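Local coordinates for protein PP1b (Porcine reproductive and respiratory syndrome virus, PDB 6JDR) that probably unwinds RNA and DNA duplexes with 5' to 3' polarity at the expense of ATP hydrolysis, as the zinc-binding helicase nsp10 of the viral replicase, at residues A[338-343]-A[363-368]; A[302-307]-A[381-386]. The protein carries 1 engineered substitution. One frame throughout, in Å; residues are numbered along the deposited sequence.

Interaction 1 (A[338-343]-A[363-368]); sequences TFDVVT and RARHAI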
loop_
_atom_site.group_PDB
_atom_site.type_symbol
_atom_site.label_atom_id
_atom_site.label_comp_id
_atom_site.label_asym_id
_atom_site.label_seq_id
_atom_site.Cartn_x
_atom_site.Cartn_y
_atom_site.Cartn_z
ATOM N N THR A 338 27.953 -15.610 12.438
ATOM C CA THR A 338 26.632 -15.447 13.045
ATOM C C THR A 338 26.608 -16.050 14.443
ATOM O O THR A 338 27.161 -17.128 14.669
ATOM C CB THR A 338 25.541 -16.135 12.199
ATOM O OG1 THR A 338 25.604 -15.657 10.850
ATOM C CG2 THR A 338 24.153 -15.864 12.772
ATOM N N PHE A 339 25.957 -15.354 15.373
ATOM C CA PHE A 339 25.871 -15.790 16.765
ATOM C C PHE A 339 24.452 -15.617 17.286
ATOM O O PHE A 339 23.623 -14.965 16.650
ATOM C CB PHE A 339 26.840 -14.985 17.639
ATOM C CG PHE A 339 28.222 -14.871 17.062
ATOM C CD1 PHE A 339 29.162 -15.871 17.273
ATOM C CD2 PHE A 339 28.584 -13.767 16.303
ATOM C CE1 PHE A 339 30.439 -15.770 16.737
ATOM C CE2 PHE A 339 29.857 -13.658 15.764
ATOM C CZ PHE A 339 30.787 -14.661 15.980
ATOM N N ASP A 340 24.179 -16.209 18.444
ATOM C CA ASP A 340 22.899 -16.023 19.119
ATOM C C ASP A 340 22.936 -14.733 19.918
ATOM O O ASP A 340 22.054 -13.885 19.785
ATOM C CB ASP A 340 22.596 -17.200 20.049
ATOM C CG ASP A 340 22.399 -18.505 19.299
ATOM O OD1 ASP A 340 22.634 -18.541 18.070
ATOM O OD2 ASP A 340 22.002 -19.502 19.943
ATOM N N VAL A 341 23.965 -14.599 20.752
ATOM C CA VAL A 341 24.163 -13.408 21.567
ATOM C C VAL A 341 25.489 -12.759 21.200
ATOM O O VAL A 341 26.433 -13.440 20.793
ATOM C CB VAL A 341 24.159 -13.737 23.074
ATOM C CG1 VAL A 341 24.192 -12.458 23.906
ATOM C CG2 VAL A 341 22.942 -14.581 23.429
ATOM N N VAL A 342 25.542 -11.435 21.330
ATOM C CA VAL A 342 26.738 -10.658 21.019
ATOM C C VAL A 342 26.854 -9.512 22.015
ATOM O O VAL A 342 25.847 -9.011 22.508
ATOM C CB VAL A 342 26.672 -10.091 19.586
ATOM C CG1 VAL A 342 27.794 -9.094 19.329
ATOM C CG2 VAL A 342 26.714 -11.217 18.563
ATOM N N THR A 343 28.084 -9.113 22.319
ATOM C CA THR A 343 28.327 -7.941 23.155
ATOM C C THR A 343 29.180 -6.926 22.393
ATOM O O THR A 343 30.362 -7.161 22.151
ATOM C CB THR A 343 29.016 -8.314 24.485
ATOM O OG1 THR A 343 28.157 -9.165 25.248
ATOM C CG2 THR A 343 29.322 -7.069 25.307
ATOM N N ARG A 363 25.340 -9.233 13.512
ATOM C CA ARG A 363 25.912 -10.539 13.855
ATOM C C ARG A 363 24.957 -11.370 14.715
ATOM O O ARG A 363 24.882 -12.589 14.560
ATOM C CB ARG A 363 27.233 -10.381 14.614
ATOM C CG ARG A 363 28.325 -9.598 13.903
ATOM C CD ARG A 363 28.587 -10.112 12.498
ATOM N NE ARG A 363 27.664 -9.547 11.515
ATOM C CZ ARG A 363 27.478 -10.020 10.282
ATOM N NH1 ARG A 363 28.143 -11.086 9.849
ATOM N NH2 ARG A 363 26.613 -9.420 9.474
ATOM N N ALA A 364 24.244 -10.709 15.626
ATOM C CA ALA A 364 23.424 -11.399 16.621
ATOM C C ALA A 364 22.086 -11.866 16.066
ATOM O O ALA A 364 21.536 -11.264 15.139
ATOM C CB ALA A 364 23.193 -10.502 17.826
ATOM N N ARG A 365 21.566 -12.937 16.660
ATOM C CA ARG A 365 20.276 -13.502 16.282
ATOM C C ARG A 365 19.192 -13.117 17.288
ATOM O O ARG A 365 18.153 -12.578 16.906
ATOM C CB ARG A 365 20.384 -15.024 16.176
ATOM C CG ARG A 365 19.137 -15.713 15.646
ATOM C CD ARG A 365 19.366 -17.205 15.462
ATOM N NE ARG A 365 20.192 -17.506 14.292
ATOM C CZ ARG A 365 19.765 -17.486 13.028
ATOM N NH1 ARG A 365 18.507 -17.163 12.733
ATOM N NH2 ARG A 365 20.610 -17.784 12.046
ATOM N N HIS A 366 19.444 -13.386 18.568
ATOM C CA HIS A 366 18.433 -13.216 19.618
ATOM C C HIS A 366 18.672 -12.035 20.562
ATOM O O HIS A 366 17.712 -11.440 21.056
ATOM C CB HIS A 366 18.309 -14.506 20.434
ATOM C CG HIS A 366 17.841 -15.679 19.632
ATOM N ND1 HIS A 366 16.566 -15.763 19.113
ATOM C CD2 HIS A 366 18.477 -16.813 19.255
ATOM C CE1 HIS A 366 16.438 -16.900 18.452
ATOM N NE2 HIS A 366 17.583 -17.555 18.524
ATOM N N ALA A 367 19.931 -11.696 20.825
ATOM C CA ALA A 367 20.231 -10.590 21.736
ATOM C C ALA A 367 21.570 -9.942 21.437
ATOM O O ALA A 367 22.501 -10.599 20.978
ATOM C CB ALA A 367 20.200 -11.071 23.177
ATOM N N ILE A 368 21.651 -8.643 21.701
ATOM C CA ILE A 368 22.907 -7.911 21.614
ATOM C C ILE A 368 22.994 -6.941 22.794
ATOM O O ILE A 368 22.061 -6.180 23.056
ATOM C CB ILE A 368 23.076 -7.207 20.236
ATOM C CG1 ILE A 368 24.449 -6.515 20.126
ATOM C CG2 ILE A 368 21.916 -6.259 19.939
ATOM C CD1 ILE A 368 24.479 -5.040 20.473
#

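Interaction 2 (A[302-307]-A[381-386]); sequences TRVTYV and FDLPAK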
loop_
_atom_site.group_PDB
_atom_site.type_symbol
_atom_site.label_atom_id
_atom_site.label_comp_id
_atom_site.label_asym_id
_atom_site.label_seq_id
_atom_site.Cartn_x
_atom_site.Cartn_y
_atom_site.Cartn_z
ATOM N N THR A 302 15.019 -9.175 18.152
ATOM C CA THR A 302 16.356 -9.314 18.713
ATOM C C THR A 302 16.464 -8.336 19.873
ATOM O O THR A 302 16.134 -7.159 19.723
ATOM C CB THR A 302 17.436 -8.998 17.664
ATOM O OG1 THR A 302 17.239 -9.823 16.510
ATOM C CG2 THR A 302 18.836 -9.241 18.223
ATOM N N ARG A 303 16.909 -8.823 21.028
ATOM C CA ARG A 303 16.993 -7.996 22.232
ATOM C C ARG A 303 18.147 -7.000 22.134
ATOM O O ARG A 303 19.223 -7.332 21.642
ATOM C CB ARG A 303 17.163 -8.875 23.475
ATOM C CG ARG A 303 17.058 -8.124 24.795
ATOM C CD ARG A 303 17.291 -9.048 25.980
ATOM N NE ARG A 303 16.165 -9.955 26.207
ATOM C CZ ARG A 303 16.151 -10.939 27.105
ATOM N NH1 ARG A 303 17.207 -11.172 27.879
ATOM N NH2 ARG A 303 15.072 -11.705 27.229
ATOM N N VAL A 304 17.905 -5.781 22.606
ATOM C CA VAL A 304 18.928 -4.743 22.645
ATOM C C VAL A 304 18.949 -4.125 24.039
ATOM O O VAL A 304 17.941 -3.584 24.502
ATOM C CB VAL A 304 18.672 -3.650 21.586
ATOM C CG1 VAL A 304 19.706 -2.536 21.703
ATOM C CG2 VAL A 304 18.682 -4.256 20.188
ATOM N N THR A 305 20.103 -4.211 24.697
ATOM C CA THR A 305 20.257 -3.755 26.074
ATOM C C THR A 305 21.499 -2.878 26.197
ATOM O O THR A 305 22.578 -3.278 25.768
ATOM C CB THR A 305 20.396 -4.954 27.034
ATOM O OG1 THR A 305 19.538 -6.022 26.608
ATOM C CG2 THR A 305 20.043 -4.549 28.458
ATOM N N TYR A 306 21.338 -1.691 26.782
ATOM C CA TYR A 306 22.448 -0.757 26.992
ATOM C C TYR A 306 22.981 -0.845 28.422
ATOM O O TYR A 306 22.439 -0.221 29.338
ATOM C CB TYR A 306 22.019 0.677 26.665
ATOM C CG TYR A 306 21.935 0.945 25.179
ATOM C CD1 TYR A 306 22.952 1.628 24.513
ATOM C CD2 TYR A 306 20.847 0.499 24.433
ATOM C CE1 TYR A 306 22.881 1.867 23.149
ATOM C CE2 TYR A 306 20.768 0.735 23.069
ATOM C CZ TYR A 306 21.787 1.418 22.430
ATOM O OH TYR A 306 21.705 1.650 21.076
ATOM N N VAL A 307 24.049 -1.620 28.594
ATOM C CA VAL A 307 24.661 -1.846 29.910
ATOM C C VAL A 307 25.563 -0.686 30.339
ATOM O O VAL A 307 26.252 -0.084 29.515
ATOM C CB VAL A 307 25.466 -3.167 29.953
ATOM C CG1 VAL A 307 24.564 -4.348 29.623
ATOM C CG2 VAL A 307 26.668 -3.130 29.011
ATOM N N PHE A 381 23.720 5.164 14.382
ATOM C CA PHE A 381 22.537 4.323 14.259
ATOM C C PHE A 381 21.418 4.772 15.177
ATOM O O PHE A 381 21.665 5.337 16.243
ATOM C CB PHE A 381 22.890 2.875 14.603
ATOM C CG PHE A 381 23.288 2.050 13.419
ATOM C CD1 PHE A 381 24.581 2.097 12.925
ATOM C CD2 PHE A 381 22.366 1.222 12.800
ATOM C CE1 PHE A 381 24.949 1.335 11.831
ATOM C CE2 PHE A 381 22.727 0.457 11.709
ATOM C CZ PHE A 381 24.022 0.510 11.225
ATOM N N ASP A 382 20.187 4.509 14.745
ATOM C CA ASP A 382 19.013 4.604 15.600
ATOM C C ASP A 382 18.671 3.184 16.011
ATOM O O ASP A 382 18.151 2.403 15.213
ATOM C CB ASP A 382 17.842 5.250 14.857
ATOM C CG ASP A 382 18.116 6.697 14.481
ATOM O OD1 ASP A 382 17.771 7.097 13.348
ATOM O OD2 ASP A 382 18.682 7.435 15.319
ATOM N N LEU A 383 19.002 2.845 17.252
ATOM C CA LEU A 383 18.784 1.500 17.767
ATOM C C LEU A 383 18.259 1.581 19.195
ATOM O O LEU A 383 19.044 1.592 20.146
ATOM C CB LEU A 383 20.087 0.696 17.708
ATOM C CG LEU A 383 19.997 -0.777 18.104
ATOM C CD1 LEU A 383 19.134 -1.565 17.129
ATOM C CD2 LEU A 383 21.393 -1.374 18.184
ATOM N N PRO A 384 16.925 1.652 19.354
ATOM C CA PRO A 384 16.355 1.764 20.697
ATOM C C PRO A 384 16.495 0.477 21.502
ATOM O O PRO A 384 16.610 -0.608 20.929
ATOM C CB PRO A 384 14.869 2.078 20.440
ATOM C CG PRO A 384 14.733 2.324 18.974
ATOM C CD PRO A 384 15.880 1.628 18.314
ATOM N N ALA A 385 16.490 0.610 22.824
ATOM C CA ALA A 385 16.522 -0.543 23.713
ATOM C C ALA A 385 15.216 -1.319 23.578
ATOM O O ALA A 385 14.132 -0.744 23.695
ATOM C CB ALA A 385 16.728 -0.100 25.153
ATOM N N LYS A 386 15.337 -2.619 23.327
ATOM C CA LYS A 386 14.193 -3.505 23.136
ATOM C C LYS A 386 14.372 -4.754 23.991
ATOM O O LYS A 386 15.349 -5.487 23.828
ATOM C CB LYS A 386 14.056 -3.900 21.658
ATOM C CG LYS A 386 12.832 -3.332 20.948
ATOM C CD LYS A 386 12.803 -1.810 20.935
ATOM C CE LYS A 386 11.722 -1.292 19.997
ATOM N NZ LYS A 386 11.450 0.160 20.184
#

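Interaction 1 (A[338-343]-A[363-368])
The Phe-339 ring meets Arg-363 at its edge: CD2 lies 4.0 Å from Arg-363 CB, close to the ring plane, while the ring and guanidinium planes stand 77° apart. His-366 likewise takes Asp-340 CB at the edge of its imidazole, and CG of Arg-365 lies over one face of that ring, toward the rim. The guanidinium of Arg-365 comes obliquely to the methyl CG2 of Thr-338, NH2 being 4.1 Å away. Arg-365 extends away from its own amide nitrogen (chi1 -174°) and bends at chi3, and the chain runs out past Asp-340 rather than pairing with it; the Asp-340 carboxylate is held instead by the backbone N of Arg-423.

Between the two backbones the gripping is done by amides and carbonyls. Phe-339 N gives a nearly straight bond of 3.1 Å to Arg-363 O. Asp-340 O takes two N-H groups, from His-366 N at 2.9 Å, in the carbonyl plane on a lone pair, and from Ala-367 N at 3.2 Å; a third bond, from Arg-365 N, is weak. This gathers three successive amides round one carbonyl, where both chains turn a corner. Beyond it the strands pair in parallel, Val-342 N giving a bent bond of 3.2 Å to Ala-367 O. On the face shared by Val-342 and Ile-368, Val-342 CG2 presses on Ala-364 CB at 3.7 Å.

Strands 342-345 and 367-371 are joined through helix 354-361 in a beta-alpha-beta unit of the superfamily 1 helicase core. In their parallel sheet, strand 315-318 flanks the first, receiving Val-342 on Leu-317, and strand 303-307 flanks the second.

Interaction 2 (A[302-307]-A[381-386])
Val-304 faces the loop 381-386 and lays its side chain against Leu-383 and the carbonyl of Pro-384. Its CG1 sits 4.0 Å from Leu-383 CG and also rests against Pro-384 O at 3.7 Å; CG2 nears Leu-383 CD1, the two side chains crossing at a slant. The valine and leucine thus meet branch to branch, and the leucine reaches on to Ile-283 of helix 281-287 and Ile-361 of helix 354-361, so the loop closes over an apolar layer beside the strand.

Lys-386 takes its part through the backbone. Val-304 N gives a nearly straight bond to Lys-386 O, 2.8 Å long with 167° at the hydrogen, and Lys-386 N returns one of 3.0 Å to a lone pair of Val-304 O. The two bonds make a single antiparallel hydrogen-bonded bridge. It sits on the outermost strand of the otherwise parallel five-stranded sheet in the helicase core, on the side away from strand 367-371; the loop comes up to the bridge across the strand, the end-to-end directions of 302-306 and 383-386 being 103° apart. The aliphatic part of Arg-303 adds a contact at the same carbonyl, CG lying 3.3 Å from Lys-386 O, while its guanidinium goes on to Thr-388 O and Val-390 O.

At the far end Leu-383 is held a second time. The Tyr-306 ring, with CG anti to the carbonyl carbon (chi1 -76°), brings OH to Leu-383 O, a hydrogen bond of 2.8 Å made in the carbonyl plane, and that oxygen lies at the edge of the ring. Ala-385 CB approaches the same ring obliquely, 4.2 Å from Tyr-306 CD2.

In the fold
Interactions 1 and 2 both reach the same parallel sheet, interaction 1 between inner strands and interaction 2 at its outer edge; their centres are about 12 Å apart, and strands 303-307 and 367-371 join them. Arg-303 links the two: its N lies 2.7 Å from His-366 O and its O lies 2.8 Å from Ile-368 N, both probable hydrogen bonds. Thr-302 CG2 packs against the backbone there, 3.6 Å from His-366 C. In sequence, the chain passes through both inner strands before the 381-386 loop returns to the edge strand. Both contacts lie away from the zinc sites, their centres about 33 and 29 Å respectively from the chain's centre.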